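Local coordinates for protein succinylglutamate desuccinylase (Vibrio parahaemolyticus, PDB 2BCO) that probably hydrolyses N-succinylglutamate to succinate and glutamate with the help of one zinc ion, the last step of arginine breakdown by the succinyltransferase pathway, at residues A[261-265]-A[302-308]; A[273-279]-A[310-315]. One frame throughout, in Å; residues are numbered along the deposited sequence.

In the fold
Two contacts that cross along the chain hold together part of the AstE/AspA barrel-sandwich hybrid domain. Strand 258-267 supplies 261-265, the first half of contact 1, and strand 273-275 with the turn after it supplies 273-279, the first half of contact 2. The chain then runs through strands 292-296 and 299-302, which form a small antiparallel sheet with 273-275. Residues 302-308 leave that sheet and close contact 1 before 310-315 close contact 2, so the halves alternate. Contact 1 ties strand 258-267 to the loop after 299-302; contact 2 ties edge strand 273-275 to strand 309-311 and its exit. Strands 258-267 and 309-311 both pair with 322-335.

Contact 1. Residues A[261-265]-A[302-308]; sequences RVSRT and MAKNDNE
Arg264 and Glu308 form a salt bridge between the strand and the loop, with NE of Arg264 3.1 Å from OE2 of Glu308. The two side chains cross at about a right angle, and the carboxylate comes in obliquely, its plane turned 38° from that of the guanidinium group. The same oxygen makes a tight approach to Ser263, with OE2 of Glu308 3.0 Å from CB of Ser263, while OG of Ser263 rests 3.7 Å from CG of Glu308. Lys304 adds its CB, 3.7 Å from NE of Arg264; the rest of this poorly ordered chain bends away. The guanidinium edge also reaches the carbonyl O of Met302, but the angle is poor and the approach of NH2 is too short to be trusted as a bond.

OE1 of Glu308, the other carboxylate oxygen, accepts the backbone N-H of Lys304 at 2.7 Å in a nearly straight bond (165°), the N-H coming from above the carboxylate plane. The acid at the end of the loop thus grips the loop's own beginning, which helps to hold the carboxylate where Arg264 meets it. On the strand side, Ser263 and Arg264 both face Met326 in a classic beta bulge, where the chain turns a corner and directs both side chains at the loop. CG of Arg264 sits between the backbone N and the carbonyl carbon (chi1 55°), and from there an extended chain carries NE across. Ala303 shares backbone bonds with Gly290 and Glu291, and Glu308 with Phe287.

Glu308 is buried, yet its two oxygens are served by a cation and a backbone N-H, an environment that would probably favour the ionised carboxylate.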
loop_
_atom_site.group_PDB
_atom_site.type_symbol
_atom_site.label_atom_id
_atom_site.label_comp_id
_atom_site.label_asym_id
_atom_site.label_seq_id
_atom_site.Cartn_x
_atom_site.Cartn_y
_atom_site.Cartn_z
ATOM N N ARG A 261 -16.450 -4.797 -3.109
ATOM C CA ARG A 261 -16.979 -4.120 -1.930
ATOM C C ARG A 261 -17.014 -5.199 -0.861
ATOM O O ARG A 261 -16.976 -6.388 -1.178
ATOM C CB ARG A 261 -18.396 -3.571 -2.170
ATOM C CG ARG A 261 -19.514 -4.614 -2.230
ATOM C CD ARG A 261 -20.890 -3.936 -2.349
ATOM N NE ARG A 261 -21.983 -4.877 -2.604
ATOM C CZ ARG A 261 -22.500 -5.703 -1.701
ATOM N NH1 ARG A 261 -22.037 -5.717 -0.461
ATOM N NH2 ARG A 261 -23.484 -6.525 -2.044
ATOM N N VAL A 262 -17.089 -4.801 0.400
ATOM C CA VAL A 262 -17.123 -5.788 1.469
ATOM C C VAL A 262 -18.531 -6.343 1.721
ATOM O O VAL A 262 -19.400 -5.645 2.237
ATOM C CB VAL A 262 -16.568 -5.187 2.774
ATOM C CG1 VAL A 262 -16.650 -6.211 3.904
ATOM C CG2 VAL A 262 -15.131 -4.727 2.550
ATOM N N SER A 263 -18.753 -7.598 1.337
ATOM C CA SER A 263 -20.048 -8.239 1.547
ATOM C C SER A 263 -20.298 -8.254 3.041
ATOM O O SER A 263 -21.321 -7.767 3.512
ATOM C CB SER A 263 -20.042 -9.672 1.012
ATOM O OG SER A 263 -19.753 -9.695 -0.375
ATOM N N ARG A 264 -19.354 -8.825 3.782
ATOM C CA ARG A 264 -19.445 -8.872 5.231
ATOM C C ARG A 264 -18.087 -9.119 5.864
ATOM O O ARG A 264 -17.156 -9.606 5.216
ATOM C CB ARG A 264 -20.460 -9.928 5.683
ATOM C CG ARG A 264 -20.230 -11.329 5.167
ATOM C CD ARG A 264 -21.550 -12.093 5.159
ATOM N NE ARG A 264 -21.391 -13.476 4.726
ATOM C CZ ARG A 264 -20.866 -14.437 5.476
ATOM N NH1 ARG A 264 -20.451 -14.170 6.706
ATOM N NH2 ARG A 264 -20.745 -15.663 4.992
ATOM N N THR A 265 -17.979 -8.753 7.135
ATOM C CA THR A 265 -16.741 -8.909 7.881
ATOM C C THR A 265 -16.903 -10.032 8.909
ATOM O O THR A 265 -17.872 -10.052 9.664
ATOM C CB THR A 265 -16.366 -7.575 8.580
ATOM O OG1 THR A 265 -15.098 -7.707 9.237
ATOM C CG2 THR A 265 -17.423 -7.195 9.598
HETATM N N MSE A 302 -20.593 -19.924 6.425
HETATM C CA MSE A 302 -21.000 -20.260 5.062
HETATM C C MSE A 302 -21.288 -19.009 4.255
HETATM O O MSE A 302 -21.720 -17.997 4.802
HETATM C CB MSE A 302 -22.239 -21.160 5.057
HETATM C CG MSE A 302 -23.458 -20.585 5.766
HETATM SE SE MSE A 302 -25.082 -21.615 5.435
HETATM C CE MSE A 302 -26.283 -20.144 5.047
ATOM N N ALA A 303 -21.050 -19.084 2.952
ATOM C CA ALA A 303 -21.292 -17.948 2.073
ATOM C C ALA A 303 -22.769 -17.564 2.100
ATOM O O ALA A 303 -23.640 -18.429 2.176
ATOM C CB ALA A 303 -20.858 -18.287 0.647
ATOM N N LYS A 304 -23.038 -16.262 2.040
ATOM C CA LYS A 304 -24.402 -15.748 2.059
ATOM C C LYS A 304 -24.923 -15.637 0.630
ATOM O O LYS A 304 -25.908 -16.279 0.264
ATOM C CB LYS A 304 -24.436 -14.373 2.743
ATOM C CG LYS A 304 -25.824 -13.926 3.188
ATOM C CD LYS A 304 -25.767 -12.629 3.994
ATOM C CE LYS A 304 -25.555 -11.412 3.107
ATOM N NZ LYS A 304 -26.737 -11.160 2.234
ATOM N N ASN A 305 -24.254 -14.819 -0.178
ATOM C CA ASN A 305 -24.640 -14.640 -1.573
ATOM C C ASN A 305 -24.045 -15.782 -2.379
ATOM O O ASN A 305 -23.671 -16.813 -1.825
ATOM C CB ASN A 305 -24.110 -13.309 -2.106
ATOM C CG ASN A 305 -24.752 -12.113 -1.433
ATOM O OD1 ASN A 305 -24.369 -10.969 -1.681
ATOM N ND2 ASN A 305 -25.738 -12.369 -0.580
ATOM N N ASP A 306 -23.955 -15.597 -3.690
ATOM C CA ASP A 306 -23.398 -16.624 -4.553
ATOM C C ASP A 306 -22.127 -16.068 -5.190
ATOM O O ASP A 306 -21.382 -16.788 -5.862
ATOM C CB ASP A 306 -24.416 -16.991 -5.637
ATOM C CG ASP A 306 -24.258 -18.419 -6.134
ATOM O OD1 ASP A 306 -25.050 -18.826 -7.005
ATOM O OD2 ASP A 306 -23.352 -19.132 -5.654
ATOM N N ASN A 307 -21.877 -14.782 -4.955
ATOM C CA ASN A 307 -20.710 -14.114 -5.518
ATOM C C ASN A 307 -19.672 -13.655 -4.486
ATOM O O ASN A 307 -18.893 -12.742 -4.753
ATOM C CB ASN A 307 -21.164 -12.912 -6.354
ATOM C CG ASN A 307 -22.175 -13.294 -7.426
ATOM O OD1 ASN A 307 -23.324 -13.626 -7.126
ATOM N ND2 ASN A 307 -21.744 -13.259 -8.682
ATOM N N GLU A 308 -19.655 -14.290 -3.318
ATOM C CA GLU A 308 -18.702 -13.927 -2.277
ATOM C C GLU A 308 -17.364 -14.642 -2.426
ATOM O O GLU A 308 -17.288 -15.773 -2.914
ATOM C CB GLU A 308 -19.263 -14.228 -0.883
ATOM C CG GLU A 308 -20.383 -13.314 -0.419
ATOM C CD GLU A 308 -20.708 -13.513 1.050
ATOM O OE1 GLU A 308 -20.929 -14.670 1.451
ATOM O OE2 GLU A 308 -20.740 -12.523 1.810
#

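Contact 2. Residues A[273-279]-A[310-315]; sequences FDFMFDD and IVFPNR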
loop_
_atom_site.group_PDB
_atom_site.type_symbol
_atom_site.label_atom_id
_atom_site.label_comp_id
_atom_site.label_asym_id
_atom_site.label_seq_id
_atom_site.Cartn_x
_atom_site.Cartn_y
_atom_site.Cartn_z
ATOM N N PHE A 273 -12.328 -21.815 16.804
ATOM C CA PHE A 273 -12.601 -21.197 15.514
ATOM C C PHE A 273 -11.615 -21.753 14.487
ATOM O O PHE A 273 -10.452 -21.987 14.812
ATOM C CB PHE A 273 -12.407 -19.679 15.661
ATOM C CG PHE A 273 -12.608 -18.899 14.393
ATOM C CD1 PHE A 273 -13.849 -18.349 14.086
ATOM C CD2 PHE A 273 -11.545 -18.686 13.514
ATOM C CE1 PHE A 273 -14.031 -17.595 12.921
ATOM C CE2 PHE A 273 -11.718 -17.932 12.341
ATOM C CZ PHE A 273 -12.961 -17.385 12.046
ATOM N N ASP A 274 -12.065 -21.973 13.258
ATOM C CA ASP A 274 -11.164 -22.470 12.221
ATOM C C ASP A 274 -11.830 -22.471 10.849
ATOM O O ASP A 274 -13.031 -22.242 10.726
ATOM C CB ASP A 274 -10.683 -23.888 12.554
ATOM C CG ASP A 274 -9.277 -24.171 12.033
ATOM O OD1 ASP A 274 -8.846 -23.515 11.063
ATOM O OD2 ASP A 274 -8.603 -25.061 12.590
ATOM N N PHE A 275 -11.033 -22.728 9.819
ATOM C CA PHE A 275 -11.523 -22.772 8.450
ATOM C C PHE A 275 -11.296 -24.179 7.921
ATOM O O PHE A 275 -10.473 -24.910 8.456
ATOM C CB PHE A 275 -10.751 -21.785 7.583
ATOM C CG PHE A 275 -10.850 -20.360 8.045
ATOM C CD1 PHE A 275 -12.082 -19.704 8.075
ATOM C CD2 PHE A 275 -9.706 -19.654 8.417
ATOM C CE1 PHE A 275 -12.173 -18.370 8.464
ATOM C CE2 PHE A 275 -9.787 -18.316 8.807
ATOM C CZ PHE A 275 -11.022 -17.673 8.831
HETATM N N MSE A 276 -12.013 -24.558 6.871
HETATM C CA MSE A 276 -11.848 -25.889 6.304
HETATM C C MSE A 276 -10.711 -25.930 5.290
HETATM O O MSE A 276 -10.074 -26.974 5.107
HETATM C CB MSE A 276 -13.145 -26.350 5.645
HETATM C CG MSE A 276 -14.324 -26.407 6.598
HETATM SE SE MSE A 276 -15.903 -27.160 5.772
HETATM C CE MSE A 276 -15.827 -28.944 6.509
ATOM N N PHE A 277 -10.455 -24.798 4.637
ATOM C CA PHE A 277 -9.384 -24.714 3.649
ATOM C C PHE A 277 -8.020 -24.672 4.331
ATOM O O PHE A 277 -7.922 -24.373 5.521
ATOM C CB PHE A 277 -9.567 -23.477 2.744
ATOM C CG PHE A 277 -9.905 -22.190 3.490
ATOM C CD1 PHE A 277 -8.953 -21.538 4.282
ATOM C CD2 PHE A 277 -11.189 -21.642 3.406
ATOM C CE1 PHE A 277 -9.276 -20.346 4.970
ATOM C CE2 PHE A 277 -11.522 -20.456 4.087
ATOM C CZ PHE A 277 -10.564 -19.813 4.874
ATOM N N ASP A 278 -6.974 -24.973 3.570
ATOM C CA ASP A 278 -5.610 -24.980 4.086
ATOM C C ASP A 278 -5.067 -23.578 4.291
ATOM O O ASP A 278 -5.630 -22.602 3.793
ATOM C CB ASP A 278 -4.685 -25.736 3.129
ATOM C CG ASP A 278 -4.898 -27.233 3.176
ATOM O OD1 ASP A 278 -4.252 -27.950 2.381
ATOM O OD2 ASP A 278 -5.707 -27.693 4.010
ATOM N N ASP A 279 -3.960 -23.488 5.021
ATOM C CA ASP A 279 -3.336 -22.201 5.297
ATOM C C ASP A 279 -2.826 -21.492 4.043
ATOM O O ASP A 279 -2.680 -20.273 4.046
ATOM C CB ASP A 279 -2.196 -22.368 6.307
ATOM C CG ASP A 279 -2.696 -22.783 7.675
ATOM O OD1 ASP A 279 -3.758 -22.277 8.095
ATOM O OD2 ASP A 279 -2.027 -23.609 8.335
ATOM N N ILE A 310 -13.406 -14.893 -0.237
ATOM C CA ILE A 310 -12.765 -14.556 1.017
ATOM C C ILE A 310 -11.440 -13.849 0.765
ATOM O O ILE A 310 -10.705 -14.218 -0.147
ATOM C CB ILE A 310 -12.560 -15.829 1.873
ATOM C CG1 ILE A 310 -12.123 -15.440 3.282
ATOM C CG2 ILE A 310 -11.541 -16.753 1.219
ATOM C CD1 ILE A 310 -12.346 -16.550 4.288
ATOM N N VAL A 311 -11.147 -12.824 1.564
ATOM C CA VAL A 311 -9.902 -12.059 1.436
ATOM C C VAL A 311 -9.240 -11.847 2.805
ATOM O O VAL A 311 -9.920 -11.563 3.790
ATOM C CB VAL A 311 -10.172 -10.667 0.795
ATOM C CG1 VAL A 311 -8.890 -9.875 0.709
ATOM C CG2 VAL A 311 -10.767 -10.830 -0.588
ATOM N N PHE A 312 -7.916 -11.978 2.867
ATOM C CA PHE A 312 -7.185 -11.785 4.130
ATOM C C PHE A 312 -7.660 -12.723 5.241
ATOM O O PHE A 312 -8.112 -12.271 6.291
ATOM C CB PHE A 312 -7.333 -10.338 4.636
ATOM C CG PHE A 312 -6.910 -9.288 3.646
ATOM C CD1 PHE A 312 -7.707 -8.171 3.418
ATOM C CD2 PHE A 312 -5.715 -9.409 2.941
ATOM C CE1 PHE A 312 -7.313 -7.178 2.510
ATOM C CE2 PHE A 312 -5.307 -8.425 2.031
ATOM C CZ PHE A 312 -6.108 -7.310 1.810
ATOM N N PRO A 313 -7.579 -14.041 5.028
ATOM C CA PRO A 313 -8.026 -14.954 6.089
ATOM C C PRO A 313 -6.926 -15.101 7.138
ATOM O O PRO A 313 -5.749 -15.143 6.797
ATOM C CB PRO A 313 -8.254 -16.277 5.352
ATOM C CG PRO A 313 -8.334 -15.888 3.895
ATOM C CD PRO A 313 -7.342 -14.770 3.774
ATOM N N ASN A 314 -7.307 -15.179 8.407
ATOM C CA ASN A 314 -6.327 -15.336 9.483
ATOM C C ASN A 314 -6.991 -15.988 10.692
ATOM O O ASN A 314 -7.732 -15.336 11.427
ATOM C CB ASN A 314 -5.746 -13.975 9.880
ATOM C CG ASN A 314 -4.490 -14.101 10.722
ATOM O OD1 ASN A 314 -4.419 -14.927 11.638
ATOM N ND2 ASN A 314 -3.495 -13.274 10.422
ATOM N N ARG A 315 -6.715 -17.274 10.891
ATOM C CA ARG A 315 -7.294 -18.037 11.995
ATOM C C ARG A 315 -6.607 -17.797 13.341
ATOM O O ARG A 315 -7.131 -18.184 14.387
ATOM C CB ARG A 315 -7.246 -19.530 11.667
ATOM C CG ARG A 315 -5.834 -20.104 11.516
ATOM C CD ARG A 315 -5.879 -21.479 10.868
ATOM N NE ARG A 315 -4.569 -22.107 10.760
ATOM C CZ ARG A 315 -3.888 -22.606 11.789
ATOM N NH1 ARG A 315 -4.394 -22.554 13.011
ATOM N NH2 ARG A 315 -2.704 -23.161 11.594
HETATM O O HOH W 1 -7.261 -22.923 14.308
#
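Arg315 runs past the edge of the Phe275 ring to end against Asp279, and each stage of its side chain has a different neighbour. Its CB lies 4.0 Å from CE2 of Phe275, whose ring edge also faces the backbone N of Arg315; ring and guanidinium planes stand 80° apart. CD then passes between two acids, 3.6 Å from OD1 of Asp274 and equally far from OD1 of Asp279. An extended chain from CG (chi2 -166°) brings NE to OD1 of Asp279, a 2.8 Å bond at 168°, on the syn side of the carboxylate and in the guanidinium plane. NH2 makes a weak bond of 3.4 Å to OD2 of Asp279, giving a side-on, two-point salt bridge. At the far tip, NH1 is linked through a water to the carbonyl O of Phe273, both bonds weak. The salt bridge ties the loop after 273-275, an outermost strand of the three-stranded sheet in the hybrid domain, to the segment leaving strand 309-311. Next to it, CZ of Phe277 lies over the rim of the Phe275 ring and 3.8 Å from CD1 of Ile310, while Pro313 touches both rings.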